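Side-chain contacts in beta-glucoside phosphorylase BglX (Unidentified, PDB 5VQE), which probably cleaves beta-glucosides by passing the glucosyl group to phosphate, as a phosphorylase of glycoside hydrolase family 3: residues Ala431-Gly436 with Ser532-Val537; Leu509-Pro514 with Arg538-Lys543; Ser308-Ala313 with His340-Glu345; Asp31-Gln36 with Glu345-Ile350; Asn157-Val162 with Asp204-Ser209. All blocks are in the same frame, centred on the assembly; numbering follows the deposited sequence.

Contact 1. Residues Ala431-Gly436 with Ser532-Val537; sequences ARLFKG and SNEATV
Val-537 meets helix 429-441 with one methyl, CG1, which both Leu-433 and Phe-434 touch. Val-537 CG1 presses on the root of Phe-434, 3.7 Å from its CB, and lies at the edge of the ring near its plane. Because CG of Phe-434 stands anti to the backbone N (chi1 -178°), the ring runs on toward the mixed sheet, where it packs on Leu-415 and Ile-471. Leu-433 uses its CD2 branch, 3.9 Å from Val-537 CG1, the two side chains inclined to each other. The same Leu-433 CD2 lies 3.9 Å from Glu-534 CG; here the side chains are nearly perpendicular, and what the leucine meets is the aliphatic stem of the extended glutamate. Glu-534 OE2 forms a salt bridge with Arg-538 NE. The start of helix 534-544 is fixed by its N-cap, Asn-533, whose OD1 accepts from Thr-536 N at 2.9 Å (159°) and from Thr-536 OG1 at 2.8 Å, the two donors on opposite faces of the carboxamide plane. The side chains meet across the interface through carbon atoms, which implies that the two helices are held here by fit and burial of apolar surface, with the charged end of Glu-534 on the exposed side.

Contact 2. Residues Leu509-Pro514 with Arg538-Lys543; sequences LSFSNP and RMMIEK
Met-540 brings helix 534-544 against Leu-509 and Phe-511 at the end of strand 506-510, and it is the residue of 538-543 that makes these contacts. Before it in sequence, Arg-538 turns to a salt bridge with Glu-534, and Met-539 packs on Ala-388 and Asp-389 of helix 378-391. Met-540 then points at the strand. It leaves the helix with CG anti to the backbone N and bends twice, at chi2 (67°) and chi3 (76°), which folds the thioether between its two partners. Met-540 CG lies 4.0 Å from Phe-511 CZ, SD comes to 3.9 Å from Leu-509 CD2, and the terminal CE reaches 3.8 Å from Phe-511 CZ, approaching the ring at a slant. Ile-541, next along, faces helix 429-441, and Lys-543 pairs with Asp-389. On the strand side the chain turns sharply just past the contact: Ser-510 OG accepts from Ser-512 N at 3.3 Å, an ST turn, and donates to Asn-513 O at 2.6 Å from above the carbonyl plane. Within the mixed sheet of the C-terminal alpha/beta domain, strand 506-510 lies between 469-475 and 525-528; Met-540 also touches Ile-527, Phe-511 stacks on Tyr-473, and Leu-509 reaches Phe-434, so helices 534-544 and 429-441 pack side by side over the same face of the sheet.

Contact 3. Residues Ser308-Ala313 with His340-Glu345; sequences SIQNGA and HERLDE
Arg-342 extends from helix 340-356 into the C-terminal end of helix 301-310, and its guanidinium makes the tight half of the contact. Arg-342 NE donates to Ile-309 O at 2.8 Å in an almost straight bond (173°), with the acceptor in the guanidinium plane. That carbonyl is gripped twice, since Gly-312 N reaches Ile-309 O from the opposite face at 3.1 Å. Arg-342 NH2 lies 2.9 Å from Ala-313 O, but the angle of 134° makes this bond weak; the same nitrogen forms a salt bridge with Asp-314. Arg-342 NH1 completes the set, 3.0 Å from Glu-345 OE1 in a salt bridge that meets the carboxylate from above its plane. A bend at chi2 lets the long chain reach these acceptors. A leucine in its place would probably leave Glu-345 without its cationic mate, Asp-314 short of one salt bridge and Ile-309 O without its side-chain donor. The looser, partly exposed side belongs to Gln-310: its OE1 rests 3.6 Å from Arg-342 CB, its amide plane is 74° from the guanidinium, and its polar partner is Thr-339 N. Gly-312, with positive phi, closes helix 301-310 in a Schellman motif, and the arginine binds carbonyls of that C-terminal turn where the chain of the family 3 N-terminal TIM-barrel domain heads for strand 316-317.

Contact 4. Residues Asp31-Gln36 with Glu345-Ile350; sequences DEKLGQ and EAVARI
Gln-36 supplies the flat group that meets Ile-350: its carboxamide turns its oxygen end to the isoleucine, Gln-36 OE1 lying 3.9 Å from Ile-350 CG2. This is helix-to-helix packing in the TIM-barrel domain, where helix 30-36, which leads into the first barrel strand, crosses helix 340-356 from late in the barrel chain; the axes of segments 31-36 and 345-350 approach to 9.5 Å at an angle of 60°. The backbone carbonyls of helix 30-36 also take part. Ile-350 CD1 comes within 3.3 Å of Gln-36 O, a snug fit of methyl against oxygen, and Val-347 CG2 lies 3.5 Å from Lys-33 O. Ile-350 spreads its branches with CG1 anti to its carbonyl carbon (chi1 -62°), and this carries CD1 to the backbone while CG2 faces the amide. Gln-36 is bent at chi2, and its OE1 is held by Lys-354 NZ, so the polar end has a partner despite its apolar neighbour. An alanine in place of Ile-350 would probably open a gap beside Gln-36 and let its side chain shift against helix 340-356. Of the Lys-33 side chain, CB makes the contact, the ammonium running off to Asp-344 in a salt bridge, and the methyl that meets this base is again Val-347 CG2, 3.9 Å from Lys-33 CB.

Contact 5. Residues Asn157-Val162 with Asp204-Ser209; sequences NPITNV and DQHLMS
Ile-159 rests its CD1 methyl 3.6 Å from His-206 CE1, against an imidazole whose ND1 is bonded to Asp-204 OD1 at a very short, and so doubtful, 2.5 Å. The isoleucine and the histidine stand about perpendicular, with the methyl approaching the ring at a slant. Ile-159 adopts chi1 -160°, which puts CG2 between the backbone N and the carbonyl carbon, the crowded position, and sends CG1 and CD1 on to the imidazole. Ile-159 CG1 also lies 3.9 Å from Asp-204 OD1, so the isoleucine packs on both partners of the His-carboxylate pair. Asp-204 OD1 takes a second bond, from His-206 N at 2.7 Å and from well above the carboxylate plane, which makes an Asx turn; the same oxygen accepts from both the backbone and the ring of the histidine. Both segments are loops of the TIM-barrel domain beside the sugar site: Gln-205 touches the bound 2-deoxy-2-fluoro-glucose, and the His-206 side chain lies about 4 Å from that ligand. A histidine-aspartate pair beside the sugar recalls the one in NagZ-like family 3 enzymes, although the geometry alone does not assign it a role here. Asp-204 OD2 is bonded to Asn-481 N, from the C-terminal part of the chain. On the other loop Asn-157 forms an Asx turn of its own, its OD1 accepting from Ile-159 N at 2.9 Å in the carbonyl plane, while Pro-158 CG comes to 4.3 Å from Asp-204 CB.

How the contacts relate
From the N terminus, contact 4 opens first and closes some 310 residues later, joining helix 30-36 to helix 340-356 of the TIM-barrel domain. Contact 5 and contact 3 are both nested inside that loop, one after the other: contact 5 joins two loops near the sugar, and contact 3 lies next to contact 4, their centres about 9 Å apart and Glu-345 shared. Contacts 1 and 2 follow in the C-terminal domain and cross, because their segments alternate along the chain; both use helix 534-544. Their centres lie about 47 to 49 Å from those of contacts 3 and 4. Between domains, loop 157-162 touches 509-514, with a probable hydrogen bond from Asn-161 to Asn-513.

Contact 1. Residues Ala431-Gly436 with Ser532-Val537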
# COMPACT_ATOMS: atom_id res chain seq x y z
N ALA A 431 10.38 -8.79 -17.57
CA ALA A 431 10.56 -8.44 -18.98
C ALA A 431 11.36 -9.52 -19.71
O ALA A 431 11.11 -9.77 -20.90
CB ALA A 431 11.24 -7.08 -19.12
N ARG A 432 12.33 -10.15 -19.03
CA ARG A 432 13.02 -11.30 -19.61
C ARG A 432 12.03 -12.42 -19.90
O ARG A 432 12.05 -13.02 -20.98
CB ARG A 432 14.12 -11.79 -18.67
CG ARG A 432 15.34 -10.90 -18.56
CD ARG A 432 16.46 -11.63 -17.82
NE ARG A 432 17.61 -10.77 -17.51
CZ ARG A 432 18.59 -10.48 -18.36
NH1 ARG A 432 18.59 -10.96 -19.60
NH2 ARG A 432 19.58 -9.69 -17.97
N LEU A 433 11.16 -12.72 -18.94
CA LEU A 433 10.13 -13.73 -19.17
C LEU A 433 9.29 -13.37 -20.38
O LEU A 433 9.08 -14.19 -21.28
CB LEU A 433 9.24 -13.87 -17.92
CG LEU A 433 8.07 -14.84 -18.09
CD1 LEU A 433 8.57 -16.27 -18.33
CD2 LEU A 433 7.13 -14.78 -16.89
N PHE A 434 8.79 -12.13 -20.42
CA PHE A 434 7.98 -11.67 -21.54
C PHE A 434 8.74 -11.85 -22.86
O PHE A 434 8.18 -12.34 -23.85
CB PHE A 434 7.58 -10.20 -21.32
CG PHE A 434 6.70 -9.63 -22.40
CD1 PHE A 434 5.36 -9.98 -22.47
CD2 PHE A 434 7.20 -8.72 -23.32
CE1 PHE A 434 4.54 -9.44 -23.45
CE2 PHE A 434 6.39 -8.19 -24.29
CZ PHE A 434 5.05 -8.55 -24.36
N LYS A 435 10.02 -11.47 -22.88
CA LYS A 435 10.83 -11.65 -24.08
C LYS A 435 10.85 -13.13 -24.48
O LYS A 435 10.60 -13.47 -25.64
CB LYS A 435 12.25 -11.13 -23.85
CG LYS A 435 13.16 -11.19 -25.08
CD LYS A 435 14.47 -10.47 -24.82
CE LYS A 435 15.35 -10.37 -26.06
NZ LYS A 435 15.90 -11.70 -26.48
N GLY A 436 11.14 -14.01 -23.52
CA GLY A 436 11.20 -15.43 -23.83
C GLY A 436 9.88 -15.98 -24.35
O GLY A 436 9.86 -16.82 -25.25
N SER A 532 3.29 -5.88 -12.50
CA SER A 532 4.41 -6.51 -13.20
C SER A 532 4.83 -7.75 -12.42
O SER A 532 5.75 -7.72 -11.60
CB SER A 532 5.58 -5.55 -13.38
OG SER A 532 6.55 -6.12 -14.25
N ASN A 533 4.11 -8.85 -12.65
CA ASN A 533 4.50 -10.14 -12.09
C ASN A 533 4.30 -11.21 -13.15
O ASN A 533 3.79 -10.96 -14.24
CB ASN A 533 3.72 -10.46 -10.80
CG ASN A 533 2.23 -10.59 -11.02
OD1 ASN A 533 1.74 -10.61 -12.15
ND2 ASN A 533 1.49 -10.69 -9.92
N GLU A 534 4.74 -12.43 -12.81
CA GLU A 534 4.70 -13.52 -13.78
C GLU A 534 3.28 -13.77 -14.28
O GLU A 534 3.06 -13.95 -15.49
CB GLU A 534 5.29 -14.78 -13.16
CG GLU A 534 4.95 -16.06 -13.93
CD GLU A 534 5.81 -17.24 -13.49
OE1 GLU A 534 6.60 -17.07 -12.53
OE2 GLU A 534 5.68 -18.32 -14.09
N ALA A 535 2.30 -13.78 -13.38
CA ALA A 535 0.93 -14.07 -13.78
C ALA A 535 0.44 -13.08 -14.82
O ALA A 535 -0.19 -13.46 -15.82
CB ALA A 535 0.01 -14.07 -12.56
N THR A 536 0.72 -11.78 -14.62
CA THR A 536 0.24 -10.78 -15.56
C THR A 536 0.98 -10.85 -16.88
O THR A 536 0.39 -10.59 -17.93
CB THR A 536 0.37 -9.39 -14.93
OG1 THR A 536 -0.28 -9.39 -13.66
CG2 THR A 536 -0.27 -8.32 -15.82
N VAL A 537 2.26 -11.20 -16.84
CA VAL A 537 3.04 -11.33 -18.07
C VAL A 537 2.50 -12.48 -18.92
O VAL A 537 2.32 -12.34 -20.13
CB VAL A 537 4.53 -11.52 -17.74
CG1 VAL A 537 5.31 -12.02 -18.97
CG2 VAL A 537 5.15 -10.22 -17.23

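Contact 2. Residues Leu509-Pro514 with Arg538-Lys543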
# COMPACT_ATOMS: atom_id res chain seq x y z
N LEU A 509 2.93 -1.23 -23.60
CA LEU A 509 2.36 -1.97 -22.48
C LEU A 509 2.86 -1.36 -21.18
O LEU A 509 4.07 -1.33 -20.93
CB LEU A 509 2.77 -3.45 -22.54
CG LEU A 509 2.61 -4.18 -23.87
CD1 LEU A 509 3.25 -5.56 -23.77
CD2 LEU A 509 1.15 -4.29 -24.26
N SER A 510 1.94 -0.91 -20.33
CA SER A 510 2.27 -0.51 -18.97
C SER A 510 1.91 -1.63 -18.01
O SER A 510 0.77 -2.09 -17.99
CB SER A 510 1.54 0.76 -18.55
OG SER A 510 1.86 1.04 -17.19
N PHE A 511 2.89 -2.04 -17.20
CA PHE A 511 2.66 -3.01 -16.14
C PHE A 511 2.62 -2.34 -14.76
O PHE A 511 2.80 -3.01 -13.74
CB PHE A 511 3.73 -4.10 -16.19
CG PHE A 511 3.57 -5.05 -17.36
CD1 PHE A 511 4.02 -4.71 -18.63
CD2 PHE A 511 2.94 -6.28 -17.19
CE1 PHE A 511 3.87 -5.59 -19.70
CE2 PHE A 511 2.79 -7.16 -18.26
CZ PHE A 511 3.26 -6.81 -19.52
N SER A 512 2.37 -1.04 -14.72
CA SER A 512 2.16 -0.36 -13.45
C SER A 512 1.35 0.92 -13.65
O SER A 512 0.12 0.87 -13.66
CB SER A 512 3.50 -0.09 -12.78
OG SER A 512 3.33 0.14 -11.40
N ASN A 513 2.03 2.05 -13.85
CA ASN A 513 1.35 3.35 -13.92
C ASN A 513 0.32 3.36 -15.05
O ASN A 513 0.68 3.10 -16.21
CB ASN A 513 2.40 4.45 -14.13
CG ASN A 513 1.81 5.85 -14.07
OD1 ASN A 513 0.60 6.04 -14.08
ND2 ASN A 513 2.69 6.85 -14.02
N PRO A 514 -0.96 3.63 -14.77
CA PRO A 514 -1.97 3.60 -15.82
C PRO A 514 -2.03 4.86 -16.67
O PRO A 514 -2.83 4.91 -17.61
CB PRO A 514 -3.27 3.43 -15.03
CG PRO A 514 -2.98 4.19 -13.77
CD PRO A 514 -1.56 3.88 -13.44
N ARG A 538 2.24 -13.63 -18.29
CA ARG A 538 1.73 -14.77 -19.04
C ARG A 538 0.36 -14.47 -19.64
O ARG A 538 0.07 -14.85 -20.77
CB ARG A 538 1.68 -16.02 -18.16
CG ARG A 538 3.04 -16.49 -17.70
CD ARG A 538 2.99 -17.82 -16.98
NE ARG A 538 4.33 -18.26 -16.60
CZ ARG A 538 5.18 -18.91 -17.39
NH1 ARG A 538 4.84 -19.25 -18.62
NH2 ARG A 538 6.39 -19.24 -16.94
N MET A 539 -0.50 -13.78 -18.89
CA MET A 539 -1.83 -13.47 -19.43
C MET A 539 -1.76 -12.39 -20.50
O MET A 539 -2.57 -12.39 -21.44
CB MET A 539 -2.77 -13.05 -18.30
CG MET A 539 -3.23 -14.20 -17.41
SD MET A 539 -3.89 -15.60 -18.35
CE MET A 539 -5.14 -14.81 -19.31
N MET A 540 -0.80 -11.47 -20.40
CA MET A 540 -0.59 -10.52 -21.48
C MET A 540 -0.29 -11.24 -22.79
O MET A 540 -0.85 -10.92 -23.84
CB MET A 540 0.56 -9.57 -21.12
CG MET A 540 0.86 -8.52 -22.17
SD MET A 540 -0.47 -7.33 -22.38
CE MET A 540 -0.22 -6.32 -20.92
N ILE A 541 0.62 -12.22 -22.74
CA ILE A 541 0.95 -13.01 -23.92
C ILE A 541 -0.31 -13.64 -24.50
O ILE A 541 -0.56 -13.55 -25.71
CB ILE A 541 2.01 -14.07 -23.57
CG1 ILE A 541 3.39 -13.42 -23.44
CG2 ILE A 541 2.03 -15.21 -24.61
CD1 ILE A 541 3.98 -12.89 -24.75
N GLU A 542 -1.11 -14.29 -23.65
CA GLU A 542 -2.32 -14.94 -24.16
C GLU A 542 -3.21 -13.94 -24.88
O GLU A 542 -3.79 -14.26 -25.92
CB GLU A 542 -3.07 -15.62 -23.02
CG GLU A 542 -2.29 -16.72 -22.33
CD GLU A 542 -1.87 -17.81 -23.30
OE1 GLU A 542 -2.74 -18.30 -24.03
OE2 GLU A 542 -0.66 -18.15 -23.35
N LYS A 543 -3.32 -12.72 -24.36
CA LYS A 543 -4.25 -11.77 -24.94
C LYS A 543 -3.69 -11.12 -26.19
O LYS A 543 -4.43 -10.86 -27.15
CB LYS A 543 -4.62 -10.73 -23.88
CG LYS A 543 -5.47 -11.31 -22.76
CD LYS A 543 -5.48 -10.42 -21.52
CE LYS A 543 -6.07 -11.14 -20.32
NZ LYS A 543 -7.44 -11.67 -20.60

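Contact 3. Residues Ser308-Ala313 with His340-Glu345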
# COMPACT_ATOMS: atom_id res chain seq x y z
N SER A 308 0.85 14.06 19.19
CA SER A 308 0.05 13.15 18.37
C SER A 308 -0.89 12.34 19.25
O SER A 308 -2.08 12.22 18.95
CB SER A 308 0.95 12.21 17.56
OG SER A 308 1.65 12.90 16.55
N ILE A 309 -0.37 11.80 20.35
CA ILE A 309 -1.20 10.98 21.23
C ILE A 309 -2.28 11.84 21.89
O ILE A 309 -3.45 11.46 21.93
CB ILE A 309 -0.34 10.27 22.29
CG1 ILE A 309 0.76 9.43 21.62
CG2 ILE A 309 -1.20 9.39 23.17
CD1 ILE A 309 0.25 8.38 20.64
N GLN A 310 -1.89 13.00 22.43
CA GLN A 310 -2.85 13.88 23.08
C GLN A 310 -3.98 14.26 22.12
O GLN A 310 -5.14 14.37 22.53
CB GLN A 310 -2.16 15.13 23.61
CG GLN A 310 -3.08 16.05 24.42
CD GLN A 310 -3.63 15.39 25.66
OE1 GLN A 310 -3.01 14.50 26.25
NE2 GLN A 310 -4.82 15.81 26.06
N ASN A 311 -3.65 14.46 20.84
CA ASN A 311 -4.64 14.95 19.89
C ASN A 311 -5.44 13.84 19.23
O ASN A 311 -6.27 14.14 18.36
CB ASN A 311 -3.94 15.82 18.83
CG ASN A 311 -3.51 17.17 19.38
OD1 ASN A 311 -3.71 17.45 20.56
ND2 ASN A 311 -2.92 18.00 18.54
N GLY A 312 -5.23 12.58 19.61
CA GLY A 312 -6.16 11.54 19.22
C GLY A 312 -5.56 10.26 18.67
O GLY A 312 -6.28 9.27 18.49
N ALA A 313 -4.26 10.25 18.40
CA ALA A 313 -3.60 9.02 17.98
C ALA A 313 -3.41 8.09 19.17
O ALA A 313 -3.07 8.54 20.27
CB ALA A 313 -2.25 9.34 17.33
N HIS A 340 -2.11 12.01 31.66
CA HIS A 340 -2.20 10.64 32.15
C HIS A 340 -3.53 10.00 31.78
O HIS A 340 -3.60 8.78 31.59
CB HIS A 340 -2.02 10.60 33.67
CG HIS A 340 -0.62 10.87 34.11
ND1 HIS A 340 0.26 9.87 34.46
CD2 HIS A 340 0.06 12.03 34.24
CE1 HIS A 340 1.42 10.40 34.79
NE2 HIS A 340 1.33 11.72 34.67
N GLU A 341 -4.58 10.81 31.67
CA GLU A 341 -5.90 10.29 31.36
C GLU A 341 -5.99 9.88 29.89
O GLU A 341 -6.60 8.86 29.55
CB GLU A 341 -6.95 11.33 31.73
CG GLU A 341 -7.10 11.56 33.25
CD GLU A 341 -6.06 12.51 33.87
OE1 GLU A 341 -5.27 13.15 33.14
OE2 GLU A 341 -6.03 12.61 35.11
N ARG A 342 -5.37 10.66 29.01
CA ARG A 342 -5.33 10.30 27.60
C ARG A 342 -4.37 9.13 27.36
O ARG A 342 -4.63 8.28 26.50
CB ARG A 342 -4.92 11.53 26.80
CG ARG A 342 -4.74 11.31 25.33
CD ARG A 342 -6.01 10.96 24.57
NE ARG A 342 -5.58 10.29 23.35
CZ ARG A 342 -6.03 9.13 22.89
NH1 ARG A 342 -7.01 8.48 23.50
NH2 ARG A 342 -5.50 8.62 21.79
N LEU A 343 -3.27 9.07 28.10
CA LEU A 343 -2.39 7.91 28.02
C LEU A 343 -3.15 6.62 28.32
O LEU A 343 -3.04 5.64 27.58
CB LEU A 343 -1.21 8.07 28.98
CG LEU A 343 -0.27 6.88 29.10
CD1 LEU A 343 0.37 6.57 27.75
CD2 LEU A 343 0.80 7.15 30.14
N ASP A 344 -3.93 6.62 29.40
CA ASP A 344 -4.66 5.41 29.77
C ASP A 344 -5.69 5.04 28.72
O ASP A 344 -5.96 3.86 28.50
CB ASP A 344 -5.35 5.60 31.13
CG ASP A 344 -4.39 5.49 32.29
OD1 ASP A 344 -3.23 5.08 32.07
OD2 ASP A 344 -4.78 5.80 33.43
N GLU A 345 -6.28 6.04 28.06
CA GLU A 345 -7.30 5.77 27.06
C GLU A 345 -6.69 5.20 25.79
O GLU A 345 -7.25 4.29 25.16
CB GLU A 345 -8.08 7.05 26.77
CG GLU A 345 -9.29 6.88 25.90
CD GLU A 345 -9.98 8.19 25.61
OE1 GLU A 345 -9.26 9.18 25.30
OE2 GLU A 345 -11.22 8.25 25.70

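Contact 4. Residues Asp31-Gln36 with Glu345-Ile350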
# COMPACT_ATOMS: atom_id res chain seq x y z
N ASP A 31 6.11 4.08 32.30
CA ASP A 31 7.06 3.74 31.25
C ASP A 31 6.54 2.59 30.38
O ASP A 31 6.76 2.58 29.16
CB ASP A 31 8.40 3.35 31.87
CG ASP A 31 9.29 4.55 32.16
OD1 ASP A 31 8.93 5.68 31.76
OD2 ASP A 31 10.35 4.35 32.78
N GLU A 32 5.85 1.62 30.99
CA GLU A 32 5.30 0.52 30.22
C GLU A 32 4.12 0.98 29.37
O GLU A 32 3.94 0.50 28.24
CB GLU A 32 4.85 -0.61 31.16
CG GLU A 32 5.98 -1.42 31.72
CD GLU A 32 5.50 -2.44 32.72
OE1 GLU A 32 4.80 -2.05 33.69
OE2 GLU A 32 5.79 -3.63 32.52
N LYS A 33 3.31 1.88 29.90
CA LYS A 33 2.20 2.42 29.11
C LYS A 33 2.73 3.22 27.93
O LYS A 33 2.26 3.06 26.80
CB LYS A 33 1.29 3.27 30.00
CG LYS A 33 0.41 2.47 30.95
CD LYS A 33 -0.35 3.40 31.89
CE LYS A 33 -1.01 2.65 33.03
NZ LYS A 33 -1.71 3.59 33.95
N LEU A 34 3.73 4.08 28.17
CA LEU A 34 4.34 4.82 27.07
C LEU A 34 4.89 3.88 26.00
O LEU A 34 4.78 4.16 24.80
CB LEU A 34 5.44 5.75 27.60
CG LEU A 34 4.97 6.90 28.50
CD1 LEU A 34 6.15 7.65 29.10
CD2 LEU A 34 4.08 7.86 27.72
N GLY A 35 5.50 2.77 26.41
CA GLY A 35 6.04 1.84 25.43
C GLY A 35 4.96 1.18 24.59
O GLY A 35 5.16 0.91 23.40
N GLN A 36 3.81 0.90 25.20
CA GLN A 36 2.69 0.33 24.45
C GLN A 36 2.29 1.21 23.27
O GLN A 36 1.74 0.70 22.28
CB GLN A 36 1.48 0.12 25.37
CG GLN A 36 1.57 -1.08 26.28
CD GLN A 36 1.66 -2.39 25.52
OE1 GLN A 36 0.72 -2.78 24.83
NE2 GLN A 36 2.80 -3.06 25.63
N GLU A 345 -6.28 6.04 28.06
CA GLU A 345 -7.30 5.77 27.06
C GLU A 345 -6.69 5.20 25.79
O GLU A 345 -7.25 4.29 25.16
CB GLU A 345 -8.08 7.05 26.77
CG GLU A 345 -9.29 6.88 25.90
CD GLU A 345 -9.98 8.19 25.61
OE1 GLU A 345 -9.26 9.18 25.30
OE2 GLU A 345 -11.22 8.25 25.70
N ALA A 346 -5.52 5.70 25.40
CA ALA A 346 -4.82 5.14 24.25
C ALA A 346 -4.42 3.69 24.52
O ALA A 346 -4.66 2.81 23.69
CB ALA A 346 -3.59 5.99 23.93
N VAL A 347 -3.82 3.43 25.68
CA VAL A 347 -3.38 2.08 25.99
C VAL A 347 -4.56 1.14 26.12
O VAL A 347 -4.47 -0.04 25.75
CB VAL A 347 -2.52 2.09 27.27
CG1 VAL A 347 -2.22 0.68 27.73
CG2 VAL A 347 -1.24 2.84 27.02
N ALA A 348 -5.70 1.63 26.62
CA ALA A 348 -6.88 0.78 26.70
C ALA A 348 -7.30 0.31 25.31
O ALA A 348 -7.70 -0.85 25.14
CB ALA A 348 -8.02 1.52 27.37
N ARG A 349 -7.23 1.18 24.31
CA ARG A 349 -7.62 0.78 22.96
C ARG A 349 -6.59 -0.15 22.34
O ARG A 349 -6.95 -1.00 21.51
CB ARG A 349 -7.84 2.02 22.09
CG ARG A 349 -9.25 2.57 22.16
CD ARG A 349 -9.55 3.49 20.99
NE ARG A 349 -10.96 3.84 20.91
CZ ARG A 349 -11.50 4.95 21.40
NH1 ARG A 349 -10.76 5.84 22.04
NH2 ARG A 349 -12.80 5.18 21.26
N ILE A 350 -5.32 -0.01 22.71
CA ILE A 350 -4.28 -0.93 22.24
C ILE A 350 -4.49 -2.31 22.85
O ILE A 350 -4.55 -3.33 22.15
CB ILE A 350 -2.89 -0.38 22.59
CG1 ILE A 350 -2.66 0.95 21.88
CG2 ILE A 350 -1.82 -1.39 22.24
CD1 ILE A 350 -1.45 1.70 22.37

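Contact 5. Residues Asn157-Val162 with Asp204-Ser209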
# COMPACT_ATOMS: atom_id res chain seq x y z
N ASN A 157 0.13 12.26 -8.86
CA ASN A 157 0.53 11.85 -7.52
C ASN A 157 1.29 10.54 -7.60
O ASN A 157 0.75 9.55 -8.12
CB ASN A 157 -0.70 11.70 -6.62
CG ASN A 157 -0.33 11.51 -5.17
OD1 ASN A 157 0.60 10.77 -4.84
ND2 ASN A 157 -1.05 12.19 -4.29
N PRO A 158 2.53 10.47 -7.12
CA PRO A 158 3.34 9.26 -7.27
C PRO A 158 3.12 8.19 -6.22
O PRO A 158 3.62 7.07 -6.39
CB PRO A 158 4.77 9.80 -7.17
CG PRO A 158 4.64 10.89 -6.17
CD PRO A 158 3.31 11.54 -6.46
N ILE A 159 2.42 8.50 -5.13
CA ILE A 159 2.32 7.60 -3.99
C ILE A 159 0.92 7.03 -3.83
O ILE A 159 0.70 6.21 -2.92
CB ILE A 159 2.79 8.30 -2.69
CG1 ILE A 159 3.17 7.29 -1.61
CG2 ILE A 159 1.74 9.27 -2.16
CD1 ILE A 159 4.42 6.49 -1.93
N THR A 160 -0.01 7.40 -4.70
CA THR A 160 -1.32 6.77 -4.77
C THR A 160 -1.32 5.78 -5.93
O THR A 160 -0.80 4.67 -5.80
CB THR A 160 -2.41 7.83 -4.90
OG1 THR A 160 -2.05 8.78 -5.91
CG2 THR A 160 -2.60 8.55 -3.56
N ASN A 161 -1.86 6.18 -7.08
CA ASN A 161 -1.65 5.45 -8.35
C ASN A 161 -2.14 4.01 -8.17
O ASN A 161 -3.26 3.81 -7.66
CB ASN A 161 -0.18 5.59 -8.72
CG ASN A 161 0.08 5.32 -10.18
OD1 ASN A 161 0.54 4.24 -10.57
ND2 ASN A 161 -0.22 6.31 -11.02
N VAL A 162 -1.35 3.00 -8.53
CA VAL A 162 -1.84 1.62 -8.49
C VAL A 162 -2.05 1.10 -7.08
O VAL A 162 -2.60 0.00 -6.94
CB VAL A 162 -0.88 0.66 -9.23
CG1 VAL A 162 -0.82 1.01 -10.71
CG2 VAL A 162 0.50 0.66 -8.61
N ASP A 204 4.27 13.86 -2.40
CA ASP A 204 4.44 12.68 -1.56
C ASP A 204 4.68 13.10 -0.12
O ASP A 204 5.64 13.82 0.17
CB ASP A 204 5.62 11.85 -2.08
CG ASP A 204 5.89 10.59 -1.26
OD1 ASP A 204 5.18 10.36 -0.26
OD2 ASP A 204 6.82 9.84 -1.61
N GLN A 205 3.83 12.61 0.79
CA GLN A 205 3.97 12.93 2.22
C GLN A 205 5.24 12.36 2.83
O GLN A 205 5.61 12.75 3.95
CB GLN A 205 2.76 12.43 3.00
CG GLN A 205 2.31 11.01 2.66
CD GLN A 205 1.68 10.28 3.83
OE1 GLN A 205 1.75 10.72 4.98
NE2 GLN A 205 1.04 9.15 3.53
N HIS A 206 5.91 11.43 2.13
CA HIS A 206 7.25 11.01 2.53
C HIS A 206 8.24 12.17 2.49
O HIS A 206 9.23 12.16 3.23
CB HIS A 206 7.75 9.88 1.61
CG HIS A 206 6.98 8.60 1.74
ND1 HIS A 206 5.74 8.41 1.17
CD2 HIS A 206 7.29 7.43 2.35
CE1 HIS A 206 5.31 7.19 1.45
NE2 HIS A 206 6.23 6.58 2.17
N LEU A 207 7.98 13.17 1.65
CA LEU A 207 8.93 14.25 1.38
C LEU A 207 8.46 15.62 1.87
O LEU A 207 9.22 16.59 1.77
CB LEU A 207 9.22 14.33 -0.12
CG LEU A 207 9.91 13.10 -0.71
CD1 LEU A 207 9.99 13.22 -2.22
CD2 LEU A 207 11.31 12.92 -0.12
N MET A 208 7.24 15.72 2.39
CA MET A 208 6.66 16.99 2.81
C MET A 208 5.29 16.67 3.41
O MET A 208 4.84 15.52 3.36
CB MET A 208 6.54 17.95 1.63
CG MET A 208 5.87 17.31 0.42
SD MET A 208 5.36 18.52 -0.80
CE MET A 208 4.01 19.27 0.11
N SER A 209 4.64 17.68 3.99
CA SER A 209 3.25 17.52 4.41
C SER A 209 2.35 17.90 3.24
O SER A 209 2.11 19.08 2.97
CB SER A 209 2.95 18.37 5.65
OG SER A 209 1.59 18.20 6.02